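Local coordinates for prolyl-tRNA synthetase (Naegleria fowleri, PDB 6UYH), which probably charges tRNA with proline, first activating the amino acid with ATP as prolyl-adenylate and then transferring it to the tRNA, at residues E24-V29 and P158-R163; D37-D40 and Y45-R48; E178-E183 and S239-Q244. One frame throughout, in Å; residues are numbered along the deposited sequence.

Contact 1: E24-V29 and P158-R163; sequences EWYSQV and PFIRSR. With ANP (phosphoaminophosphonic acid-adenylate ester), chain C.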
loop_
_atom_site.group_PDB
_atom_site.type_symbol
_atom_site.label_atom_id
_atom_site.label_comp_id
_atom_site.label_asym_id
_atom_site.label_seq_id
_atom_site.Cartn_x
_atom_site.Cartn_y
_atom_site.Cartn_z
ATOM N N GLU A 24 12.872 -9.761 -26.229
ATOM C CA GLU A 24 13.681 -10.753 -25.531
ATOM C C GLU A 24 14.688 -10.078 -24.603
ATOM O O GLU A 24 14.889 -10.531 -23.470
ATOM C CB GLU A 24 14.374 -11.669 -26.541
ATOM C CG GLU A 24 15.340 -12.679 -25.919
ATOM C CD GLU A 24 14.683 -13.660 -24.951
ATOM O OE1 GLU A 24 13.442 -13.828 -24.992
ATOM O OE2 GLU A 24 15.425 -14.272 -24.147
ATOM N N TRP A 25 15.311 -8.986 -25.062
ATOM C CA TRP A 25 16.169 -8.177 -24.193
ATOM C C TRP A 25 15.430 -7.754 -22.928
ATOM O O TRP A 25 15.947 -7.880 -21.811
ATOM C CB TRP A 25 16.672 -6.933 -24.945
ATOM C CG TRP A 25 17.365 -5.946 -24.035
ATOM C CD1 TRP A 25 18.691 -5.945 -23.682
ATOM C CD2 TRP A 25 16.768 -4.838 -23.347
ATOM N NE1 TRP A 25 18.954 -4.898 -22.828
ATOM C CE2 TRP A 25 17.792 -4.206 -22.603
ATOM C CE3 TRP A 25 15.469 -4.302 -23.304
ATOM C CZ2 TRP A 25 17.558 -3.085 -21.808
ATOM C CZ3 TRP A 25 15.234 -3.181 -22.508
ATOM C CH2 TRP A 25 16.277 -2.583 -21.772
ATOM N N TYR A 26 14.209 -7.240 -23.095
ATOM C CA TYR A 26 13.430 -6.749 -21.965
ATOM C C TYR A 26 13.137 -7.865 -20.980
ATOM O O TYR A 26 13.289 -7.696 -19.761
ATOM C CB TYR A 26 12.124 -6.152 -22.496
ATOM C CG TYR A 26 11.228 -5.446 -21.510
ATOM C CD1 TYR A 26 11.687 -4.362 -20.775
ATOM C CD2 TYR A 26 9.896 -5.831 -21.360
ATOM C CE1 TYR A 26 10.855 -3.690 -19.902
ATOM C CE2 TYR A 26 9.042 -5.154 -20.489
ATOM C CZ TYR A 26 9.529 -4.086 -19.767
ATOM O OH TYR A 26 8.694 -3.400 -18.913
ATOM N N SER A 27 12.736 -9.025 -21.494
ATOM C CA SER A 27 12.479 -10.159 -20.620
ATOM C C SER A 27 13.727 -10.536 -19.830
ATOM O O SER A 27 13.654 -10.758 -18.615
ATOM C CB SER A 27 11.979 -11.340 -21.444
ATOM O OG SER A 27 11.767 -12.464 -20.613
ATOM N N GLN A 28 14.882 -10.583 -20.496
ATOM C CA GLN A 28 16.108 -10.966 -19.804
ATOM C C GLN A 28 16.505 -9.923 -18.767
ATOM O O GLN A 28 16.930 -10.276 -17.662
ATOM C CB GLN A 28 17.235 -11.199 -20.811
ATOM C CG GLN A 28 17.024 -12.451 -21.657
ATOM C CD GLN A 28 18.296 -12.924 -22.334
ATOM O OE1 GLN A 28 19.397 -12.732 -21.816
ATOM N NE2 GLN A 28 18.150 -13.533 -23.506
ATOM N N VAL A 29 16.337 -8.634 -19.083
ATOM C CA VAL A 29 16.760 -7.594 -18.147
ATOM C C VAL A 29 15.864 -7.574 -16.907
ATOM O O VAL A 29 16.357 -7.448 -15.779
ATOM C CB VAL A 29 16.804 -6.219 -18.845
ATOM C CG1 VAL A 29 16.977 -5.099 -17.821
ATOM C CG2 VAL A 29 17.945 -6.176 -19.864
ATOM N N PRO A 158 5.029 -6.776 -19.489
ATOM C CA PRO A 158 5.442 -6.525 -18.104
ATOM C C PRO A 158 5.539 -5.031 -17.833
ATOM O O PRO A 158 6.085 -4.275 -18.638
ATOM C CB PRO A 158 6.808 -7.218 -18.014
ATOM C CG PRO A 158 6.681 -8.369 -18.994
ATOM C CD PRO A 158 5.872 -7.791 -20.155
ATOM N N PHE A 159 4.935 -4.611 -16.716
ATOM C CA PHE A 159 4.813 -3.233 -16.249
ATOM C C PHE A 159 3.923 -2.367 -17.138
ATOM O O PHE A 159 3.020 -1.710 -16.622
ATOM C CB PHE A 159 6.181 -2.553 -16.095
ATOM C CG PHE A 159 7.110 -3.264 -15.153
ATOM C CD1 PHE A 159 6.783 -3.422 -13.808
ATOM C CD2 PHE A 159 8.315 -3.762 -15.605
ATOM C CE1 PHE A 159 7.643 -4.086 -12.935
ATOM C CE2 PHE A 159 9.188 -4.416 -14.738
ATOM C CZ PHE A 159 8.850 -4.573 -13.397
ATOM N N ILE A 160 4.148 -2.364 -18.462
ATOM C CA ILE A 160 3.449 -1.414 -19.332
ATOM C C ILE A 160 1.961 -1.719 -19.403
ATOM O O ILE A 160 1.127 -0.800 -19.441
ATOM C CB ILE A 160 4.058 -1.422 -20.745
ATOM C CG1 ILE A 160 5.545 -1.067 -20.702
ATOM C CG2 ILE A 160 3.269 -0.468 -21.657
ATOM C CD1 ILE A 160 5.830 0.360 -20.263
ATOM N N ARG A 161 1.603 -3.004 -19.499
ATOM C CA ARG A 161 0.208 -3.400 -19.714
ATOM C C ARG A 161 0.005 -4.762 -19.048
ATOM O O ARG A 161 0.238 -5.802 -19.663
ATOM C CB ARG A 161 -0.144 -3.455 -21.195
ATOM C CG ARG A 161 -1.648 -3.694 -21.422
ATOM C CD ARG A 161 -2.031 -3.713 -22.895
ATOM N NE ARG A 161 -1.698 -2.444 -23.535
ATOM C CZ ARG A 161 -2.344 -1.302 -23.314
ATOM N NH1 ARG A 161 -3.373 -1.267 -22.475
ATOM N NH2 ARG A 161 -1.959 -0.192 -23.933
ATOM N N SER A 162 -0.431 -4.739 -17.792
ATOM C CA SER A 162 -0.669 -5.972 -17.056
ATOM C C SER A 162 -2.143 -6.057 -16.680
ATOM O O SER A 162 -2.846 -5.043 -16.626
ATOM C CB SER A 162 0.247 -6.076 -15.822
ATOM O OG SER A 162 0.122 -4.973 -14.932
ATOM N N ARG A 163 -2.632 -7.284 -16.469
ATOM C CA ARG A 163 -4.057 -7.459 -16.168
ATOM C C ARG A 163 -4.389 -7.092 -14.731
ATOM O O ARG A 163 -5.509 -6.639 -14.452
ATOM C CB ARG A 163 -4.498 -8.889 -16.483
ATOM C CG ARG A 163 -4.630 -9.109 -17.991
ATOM C CD ARG A 163 -5.170 -10.484 -18.306
ATOM N NE ARG A 163 -5.779 -10.527 -19.630
ATOM C CZ ARG A 163 -6.256 -11.635 -20.184
ATOM N NH1 ARG A 163 -6.176 -12.784 -19.528
ATOM N NH2 ARG A 163 -6.804 -11.595 -21.393
HETATM P PG ANP C . -4.252 2.652 -22.259
HETATM O O1G ANP C . -4.405 3.006 -23.663
HETATM O O2G ANP C . -5.068 1.317 -21.994
HETATM O O3G ANP C . -2.705 2.463 -22.013
HETATM P PB ANP C . -6.153 3.942 -20.336
HETATM O O1B ANP C . -7.080 4.952 -20.825
HETATM O O2B ANP C . -6.873 2.560 -20.286
HETATM N N3B ANP C . -4.790 3.831 -21.250
HETATM P PA ANP C . -6.314 4.992 -17.644
HETATM O O1A ANP C . -6.617 6.418 -17.890
HETATM O O2A ANP C . -7.556 4.239 -17.298
HETATM O O3A ANP C . -5.657 4.286 -18.907
HETATM O "O5'" ANP C . -5.225 4.696 -16.496
HETATM C "C5'" ANP C . -4.359 5.646 -15.832
HETATM C "C4'" ANP C . -2.942 5.286 -16.193
HETATM O "O4'" ANP C . -2.674 3.917 -15.813
HETATM C "C3'" ANP C . -2.677 5.329 -17.690
HETATM O "O3'" ANP C . -2.342 6.649 -18.101
HETATM C "C2'" ANP C . -1.504 4.360 -17.852
HETATM O "O2'" ANP C . -0.269 5.048 -17.706
HETATM C "C1'" ANP C . -1.749 3.340 -16.721
HETATM N N9 ANP C . -2.292 2.070 -17.183
HETATM C C8 ANP C . -3.445 1.871 -17.900
HETATM N N7 ANP C . -3.696 0.616 -18.177
HETATM C C5 ANP C . -2.633 -0.066 -17.599
HETATM C C6 ANP C . -2.305 -1.432 -17.538
HETATM N N6 ANP C . -3.071 -2.407 -18.034
HETATM N N1 ANP C . -1.155 -1.771 -16.915
HETATM C C2 ANP C . -0.408 -0.805 -16.370
HETATM N N3 ANP C . -0.625 0.511 -16.349
HETATM C C4 ANP C . -1.759 0.819 -16.988
#
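The carbonyl oxygen of P158 receives two donors, one from each side of the contact. The hydroxyl of Y26 gives the bond across the segments, OH to P158 O at 2.8 Å, and comes in above the carbonyl plane, 47° out of it. The other is a weak bond from the I160 backbone nitrogen within the same turn. Seen from the tyrosine, the oxygen lies at the ring edge, so the phenol meets the loop end-on. With CG anti to the backbone N (chi1 -173°), the Y26 ring extends off helix 22-32 toward the loop. Alongside this bond Y26 CE2 makes an apolar contact with P158 CB at 3.9 Å. Y26 OH also sits at the edge of the F159 ring, 3.3 Å from CD2. F159 and Y26 both pack on helix 274-283, which makes this a buried corner.

A few residues further on, the loop meets the nucleotide. The S162 backbone reads the adenine, its N bonding ANP N1 at 3.2 Å while its O accepts from ANP N6 at 3.0 Å. R161 reaches the gamma-phosphate, its NH1 giving a nearly straight bond to ANP O2G at 3.1 Å; E152 and the C-terminal carboxylate of Y513 also hold this guanidinium. This loop, joining antiparallel strands 140-149 and 164-174 and holding the ATP analogue, is the motif 2 loop of class II aminoacyl-tRNA synthetases.

Contact 2: D37-D40 and Y45-R48; sequences DYYD and YIFR. With EDO (1,2-ethanediol), chain L.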
loop_
_atom_site.group_PDB
_atom_site.type_symbol
_atom_site.label_atom_id
_atom_site.label_comp_id
_atom_site.label_asym_id
_atom_site.label_seq_id
_atom_site.Cartn_x
_atom_site.Cartn_y
_atom_site.Cartn_z
ATOM N N ASP A 37 9.326 -11.518 -11.818
ATOM C CA ASP A 37 9.194 -12.885 -12.293
ATOM C C ASP A 37 7.839 -13.077 -12.954
ATOM O O ASP A 37 6.879 -12.360 -12.665
ATOM C CB ASP A 37 9.372 -13.912 -11.188
ATOM C CG ASP A 37 10.346 -14.999 -11.581
ATOM O OD1 ASP A 37 10.489 -15.251 -12.804
ATOM O OD2 ASP A 37 10.976 -15.586 -10.684
ATOM N N TYR A 38 7.793 -14.030 -13.882
ATOM C CA TYR A 38 6.550 -14.433 -14.520
ATOM C C TYR A 38 5.721 -15.327 -13.596
ATOM O O TYR A 38 6.215 -15.881 -12.611
ATOM C CB TYR A 38 6.857 -15.150 -15.833
ATOM C CG TYR A 38 7.543 -14.232 -16.810
ATOM C CD1 TYR A 38 6.842 -13.208 -17.420
ATOM C CD2 TYR A 38 8.901 -14.361 -17.093
ATOM C CE1 TYR A 38 7.454 -12.354 -18.315
ATOM C CE2 TYR A 38 9.527 -13.503 -17.986
ATOM C CZ TYR A 38 8.796 -12.499 -18.587
ATOM O OH TYR A 38 9.387 -11.636 -19.486
ATOM N N TYR A 39 4.449 -15.503 -13.958
ATOM C CA TYR A 39 3.460 -16.137 -13.095
ATOM C C TYR A 39 2.524 -16.973 -13.963
ATOM O O TYR A 39 2.488 -16.820 -15.185
ATOM C CB TYR A 39 2.712 -15.053 -12.304
ATOM C CG TYR A 39 1.809 -15.525 -11.202
ATOM C CD1 TYR A 39 2.309 -16.242 -10.119
ATOM C CD2 TYR A 39 0.464 -15.216 -11.221
ATOM C CE1 TYR A 39 1.469 -16.650 -9.082
ATOM C CE2 TYR A 39 -0.381 -15.613 -10.193
ATOM C CZ TYR A 39 0.124 -16.330 -9.139
ATOM O OH TYR A 39 -0.735 -16.714 -8.136
ATOM N N ASP A 40 1.749 -17.853 -13.334
ATOM C CA ASP A 40 0.916 -18.782 -14.091
ATOM C C ASP A 40 -0.513 -18.282 -14.305
ATOM O O ASP A 40 -1.369 -19.055 -14.741
ATOM C CB ASP A 40 0.911 -20.165 -13.426
ATOM C CG ASP A 40 0.275 -20.173 -12.044
ATOM O OD1 ASP A 40 -0.059 -19.104 -11.497
ATOM O OD2 ASP A 40 0.121 -21.287 -11.490
ATOM N N TYR A 45 2.261 -10.366 -12.888
ATOM C CA TYR A 45 3.697 -10.487 -12.667
ATOM C C TYR A 45 4.012 -10.305 -11.196
ATOM O O TYR A 45 3.274 -9.655 -10.458
ATOM C CB TYR A 45 4.479 -9.462 -13.501
ATOM C CG TYR A 45 4.079 -9.489 -14.970
ATOM C CD1 TYR A 45 4.659 -10.396 -15.838
ATOM C CD2 TYR A 45 3.111 -8.618 -15.473
ATOM C CE1 TYR A 45 4.291 -10.448 -17.179
ATOM C CE2 TYR A 45 2.733 -8.662 -16.813
ATOM C CZ TYR A 45 3.329 -9.575 -17.654
ATOM O OH TYR A 45 2.973 -9.630 -18.984
ATOM N N ILE A 46 5.144 -10.873 -10.790
ATOM C CA ILE A 46 5.652 -10.790 -9.421
ATOM C C ILE A 46 6.657 -9.643 -9.336
ATOM O O ILE A 46 7.636 -9.614 -10.094
ATOM C CB ILE A 46 6.311 -12.116 -9.013
ATOM C CG1 ILE A 46 5.277 -13.246 -9.018
ATOM C CG2 ILE A 46 7.024 -11.972 -7.654
ATOM C CD1 ILE A 46 5.893 -14.624 -9.109
ATOM N N PHE A 47 6.426 -8.701 -8.404
ATOM C CA PHE A 47 7.319 -7.556 -8.194
ATOM C C PHE A 47 8.262 -7.909 -7.049
ATOM O O PHE A 47 7.841 -7.962 -5.887
ATOM C CB PHE A 47 6.552 -6.276 -7.848
ATOM C CG PHE A 47 5.687 -5.726 -8.952
ATOM C CD1 PHE A 47 4.700 -6.492 -9.542
ATOM C CD2 PHE A 47 5.831 -4.410 -9.352
ATOM C CE1 PHE A 47 3.898 -5.964 -10.552
ATOM C CE2 PHE A 47 5.020 -3.871 -10.354
ATOM C CZ PHE A 47 4.066 -4.653 -10.957
ATOM N N ARG A 48 9.533 -8.137 -7.369
ATOM C CA ARG A 48 10.526 -8.538 -6.380
ATOM C C ARG A 48 11.056 -7.306 -5.634
ATOM O O ARG A 48 10.747 -6.168 -6.005
ATOM C CB ARG A 48 11.622 -9.336 -7.087
ATOM C CG ARG A 48 11.114 -10.647 -7.694
ATOM C CD ARG A 48 12.231 -11.433 -8.379
ATOM N NE ARG A 48 13.110 -12.077 -7.400
ATOM C CZ ARG A 48 14.114 -12.892 -7.718
ATOM N NH1 ARG A 48 14.378 -13.154 -8.992
ATOM N NH2 ARG A 48 14.851 -13.450 -6.760
HETATM C C1 EDO L . 2.465 -14.080 -16.895
HETATM O O1 EDO L . 3.491 -13.717 -15.969
HETATM C C2 EDO L . 2.871 -13.633 -18.297
HETATM O O2 EDO L . 1.700 -13.436 -19.094
#
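Y38 and Y45 extend side by side from adjoining strands and point the same way, meeting edge to edge with Y38 CD1 3.8 Å from Y45 CE1. Both side chains leave the same face of the hairpin, and with CG anti to the carbonyl carbon in each (chi1 -63° in Y38, -51° in Y45) the two rings swing in the same direction. The hydroxyl of Y38 is bonded to S27. A molecule of 1,2-ethanediol, probably from the crystallisation liquor, lies beside the pair: its O1 sits at the edge of the Y38 ring and accepts a bond from the Y39 backbone N at 2.9 Å.

The opposite face belongs to D37 and I46. Y39 crosses the I46 side chain at about a right angle, CD1 to I46 CD1 being 4.1 Å. That same methyl approaches D37 CB, also at 4.1 Å, and so fills the corner between aspartate and tyrosine. Beneath these side chains D37 and I46 form an antiparallel hydrogen-bonded pair: D37 N reaches I46 O at 3.1 Å, and I46 N returns a nearly straight bond to D37 O at 3.0 Å. D37 and R48 lie near each other as opposite charges but form no salt bridge; both also meet W131 of the second subunit, D37 by a hydrogen bond and R48 by a cation-pi contact.

The hairpin of strands 36-38 and 45-47 is thus wedged at the dimer interface, with Y38 leaning on helix 22-32, F47 edge-to-face with Y166 of strand 164-174, and helix 49-67 starting just after R48.

Contact 3: E178-E183 and S239-Q244; sequences EEADEE and SHHLGQ. With HFG (7-bromo-6-chloro-3-{3-[(2R,3S)-3-hydroxypiperidin-2-yl]-2-oxopropyl}quinazolin-4(3H)-one), chain D.
H241 swings out from its strand toward helix 177-198 with CG anti to the backbone N (chi1 179°), while D181 on the helix has its CG anti to the carbonyl carbon (chi1 -75°); together these torsions lay one carboxylate oxygen over the imidazole. OD1 of D181 stands above a face of the H241 ring, displaced toward its rim, with CD2 the nearest ring atom at 3.8 Å. The carboxylate and ring planes are 68° apart, so the acid does not stack flat; because OD1 lies over the face and not at the edge, no ring N-H points at it. A180 supplies the apolar part of the contact, its CB approaching H241 CE1 obliquely at 3.6 Å. On the opposite face of the imidazole the backbone N of G243 lies over the ring centre, 3.4 Å above the plane, so the ring is sandwiched between the helix and its own strand.

No hydrogen bond joins the two segments directly, and the polar ends find partners around them. H241 ND1 is bonded to N267 OD1, which fixes the ring's rotation; D181 is paired with K177 in a salt bridge and bonded to the Y219 hydroxyl.

The neighbouring residue H240 points to the other side of the strand, where its NE2 donates to the halofuginone hydroxyl O7' at 2.8 Å. One strand thereby offers one histidine to the inhibitor and the next to the helix. Strand 232-243 runs antiparallel between strands 219-227 and 261-272, a classic bulge sets L242 and G243 both against Q266, and helix 177-198 packs across the back of this class II core sheet, away from the inhibitor.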
loop_
_atom_site.group_PDB
_atom_site.type_symbol
_atom_site.label_atom_id
_atom_site.label_comp_id
_atom_site.label_asym_id
_atom_site.label_seq_id
_atom_site.Cartn_x
_atom_site.Cartn_y
_atom_site.Cartn_z
ATOM N N GLU A 178 -12.695 26.961 -12.146
ATOM C CA GLU A 178 -11.349 27.514 -12.040
ATOM C C GLU A 178 -10.504 26.701 -11.068
ATOM O O GLU A 178 -9.358 26.350 -11.369
ATOM C CB GLU A 178 -11.417 28.983 -11.616
ATOM N N GLU A 179 -11.061 26.372 -9.898
ATOM C CA GLU A 179 -10.323 25.552 -8.943
ATOM C C GLU A 179 -9.984 24.193 -9.534
ATOM O O GLU A 179 -8.869 23.685 -9.354
ATOM C CB GLU A 179 -11.126 25.367 -7.657
ATOM C CG GLU A 179 -11.341 26.634 -6.856
ATOM C CD GLU A 179 -12.111 26.383 -5.568
ATOM O OE1 GLU A 179 -11.933 25.311 -4.955
ATOM O OE2 GLU A 179 -12.901 27.261 -5.174
ATOM N N ALA A 180 -10.942 23.578 -10.225
ATOM C CA ALA A 180 -10.712 22.253 -10.784
ATOM C C ALA A 180 -9.660 22.307 -11.890
ATOM O O ALA A 180 -8.708 21.519 -11.888
ATOM C CB ALA A 180 -12.030 21.671 -11.293
ATOM N N ASP A 181 -9.795 23.261 -12.818
ATOM C CA ASP A 181 -8.793 23.443 -13.871
ATOM C C ASP A 181 -7.389 23.537 -13.284
ATOM O O ASP A 181 -6.460 22.878 -13.755
ATOM C CB ASP A 181 -9.089 24.714 -14.683
ATOM C CG ASP A 181 -10.261 24.563 -15.641
ATOM O OD1 ASP A 181 -10.620 23.430 -16.020
ATOM O OD2 ASP A 181 -10.813 25.607 -16.033
ATOM N N GLU A 182 -7.228 24.348 -12.234
ATOM C CA GLU A 182 -5.908 24.545 -11.637
ATOM C C GLU A 182 -5.322 23.233 -11.128
ATOM O O GLU A 182 -4.121 22.976 -11.287
ATOM C CB GLU A 182 -5.988 25.566 -10.498
ATOM C CG GLU A 182 -4.649 25.824 -9.821
ATOM C CD GLU A 182 -4.783 26.499 -8.464
ATOM O OE1 GLU A 182 -5.924 26.793 -8.047
ATOM O OE2 GLU A 182 -3.742 26.729 -7.812
ATOM N N GLU A 183 -6.148 22.389 -10.509
ATOM C CA GLU A 183 -5.624 21.128 -9.987
ATOM C C GLU A 183 -5.196 20.187 -11.110
ATOM O O GLU A 183 -4.177 19.498 -10.986
ATOM C CB GLU A 183 -6.649 20.432 -9.099
ATOM C CG GLU A 183 -6.071 19.119 -8.538
ATOM C CD GLU A 183 -7.097 18.177 -7.941
ATOM O OE1 GLU A 183 -7.931 17.634 -8.691
ATOM O OE2 GLU A 183 -7.052 17.957 -6.717
ATOM N N SER A 239 -4.480 13.034 -16.314
ATOM C CA SER A 239 -5.161 13.945 -15.394
ATOM C C SER A 239 -6.360 14.567 -16.110
ATOM O O SER A 239 -6.188 15.319 -17.075
ATOM C CB SER A 239 -4.190 15.012 -14.883
ATOM O OG SER A 239 -4.804 15.859 -13.928
ATOM N N HIS A 240 -7.566 14.236 -15.645
ATOM C CA HIS A 240 -8.823 14.607 -16.291
ATOM C C HIS A 240 -9.499 15.750 -15.558
ATOM O O HIS A 240 -9.577 15.739 -14.327
ATOM C CB HIS A 240 -9.833 13.455 -16.282
ATOM C CG HIS A 240 -9.321 12.162 -16.820
ATOM N ND1 HIS A 240 -9.148 11.934 -18.167
ATOM C CD2 HIS A 240 -8.996 11.007 -16.194
ATOM C CE1 HIS A 240 -8.709 10.703 -18.347
ATOM N NE2 HIS A 240 -8.614 10.117 -17.166
ATOM N N HIS A 241 -10.069 16.688 -16.316
ATOM C CA HIS A 241 -11.157 17.510 -15.804
ATOM C C HIS A 241 -12.476 16.850 -16.194
ATOM O O HIS A 241 -12.766 16.680 -17.385
ATOM C CB HIS A 241 -11.091 18.941 -16.331
ATOM C CG HIS A 241 -12.218 19.806 -15.845
ATOM N ND1 HIS A 241 -12.540 19.923 -14.508
ATOM C CD2 HIS A 241 -13.105 20.577 -16.513
ATOM C CE1 HIS A 241 -13.577 20.731 -14.374
ATOM N NE2 HIS A 241 -13.939 21.145 -15.577
ATOM N N LEU A 242 -13.259 16.452 -15.197
ATOM C CA LEU A 242 -14.511 15.752 -15.441
ATOM C C LEU A 242 -15.693 16.705 -15.552
ATOM O O LEU A 242 -16.803 16.267 -15.878
ATOM C CB LEU A 242 -14.758 14.715 -14.331
ATOM C CG LEU A 242 -13.648 13.689 -14.049
ATOM C CD1 LEU A 242 -14.016 12.831 -12.829
ATOM C CD2 LEU A 242 -13.382 12.804 -15.270
ATOM N N GLY A 243 -15.467 17.998 -15.333
ATOM C CA GLY A 243 -16.549 18.958 -15.352
ATOM C C GLY A 243 -17.608 18.576 -14.346
ATOM O O GLY A 243 -17.313 18.178 -13.213
ATOM N N GLN A 244 -18.866 18.674 -14.774
ATOM C CA GLN A 244 -20.008 18.241 -13.982
ATOM C C GLN A 244 -20.621 16.955 -14.528
ATOM O O GLN A 244 -21.760 16.619 -14.189
ATOM C CB GLN A 244 -21.052 19.357 -13.920
ATOM C CG GLN A 244 -20.534 20.635 -13.264
ATOM C CD GLN A 244 -21.492 21.799 -13.407
ATOM O OE1 GLN A 244 -22.106 21.982 -14.456
ATOM N NE2 GLN A 244 -21.630 22.591 -12.345
HETATM O "O4'" HFG D . -9.986 4.751 -15.433
HETATM C C21 HFG D . -10.284 5.598 -16.249
HETATM C "C3'" HFG D . -10.370 7.063 -15.884
HETATM C "C2'" HFG D . -9.508 7.506 -14.695
HETATM N "N1'" HFG D . -9.955 6.921 -13.424
HETATM C "C6'" HFG D . -9.219 7.469 -12.279
HETATM C "C5'" HFG D . -7.737 7.229 -12.393
HETATM C "C4'" HFG D . -7.210 7.757 -13.729
HETATM C C39 HFG D . -8.021 7.207 -14.888
HETATM O "O7'" HFG D . -7.560 7.784 -16.114
HETATM C "C1'" HFG D . -10.613 5.225 -17.702
HETATM N N3 HFG D . -11.022 3.828 -17.827
HETATM C C4 HFG D . -12.247 3.461 -17.285
HETATM O O11 HFG D . -12.978 4.283 -16.765
HETATM C C10 HFG D . -12.523 2.021 -17.369
HETATM C C5 HFG D . -13.723 1.507 -16.879
HETATM C C2 HFG D . -10.176 2.912 -18.391
HETATM N N1 HFG D . -10.373 1.644 -18.469
HETATM C C9 HFG D . -11.569 1.169 -17.931
HETATM C C8 HFG D . -11.796 -0.207 -17.946
HETATM C C7 HFG D . -12.981 -0.703 -17.428
HETATM BR BR1 HFG D . -13.209 -2.581 -17.369
HETATM C C6 HFG D . -13.947 0.146 -16.929
HETATM CL CL1 HFG D . -15.488 -0.461 -16.402
#

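In the fold
From the N terminus, helix 22-32 enters contact 1 first, and its partner, the loop at 158-163, comes only after 128 intervening residues. Contact 2, a tight hairpin closed across four residues, lies wholly within that long excursion. The two are neighbours in space as well, with centres about 10 Å apart, and F159 of one packs on F47 of the other; helix, hairpin and ATP-binding loop thus form one cluster reaching to the subunit interface. Contact 3 opens only after contact 1 has closed. It joins helix 177-198 to strand 232-243 on the opposite side of the chain's centre, its centre about 34 Å from that of contact 1.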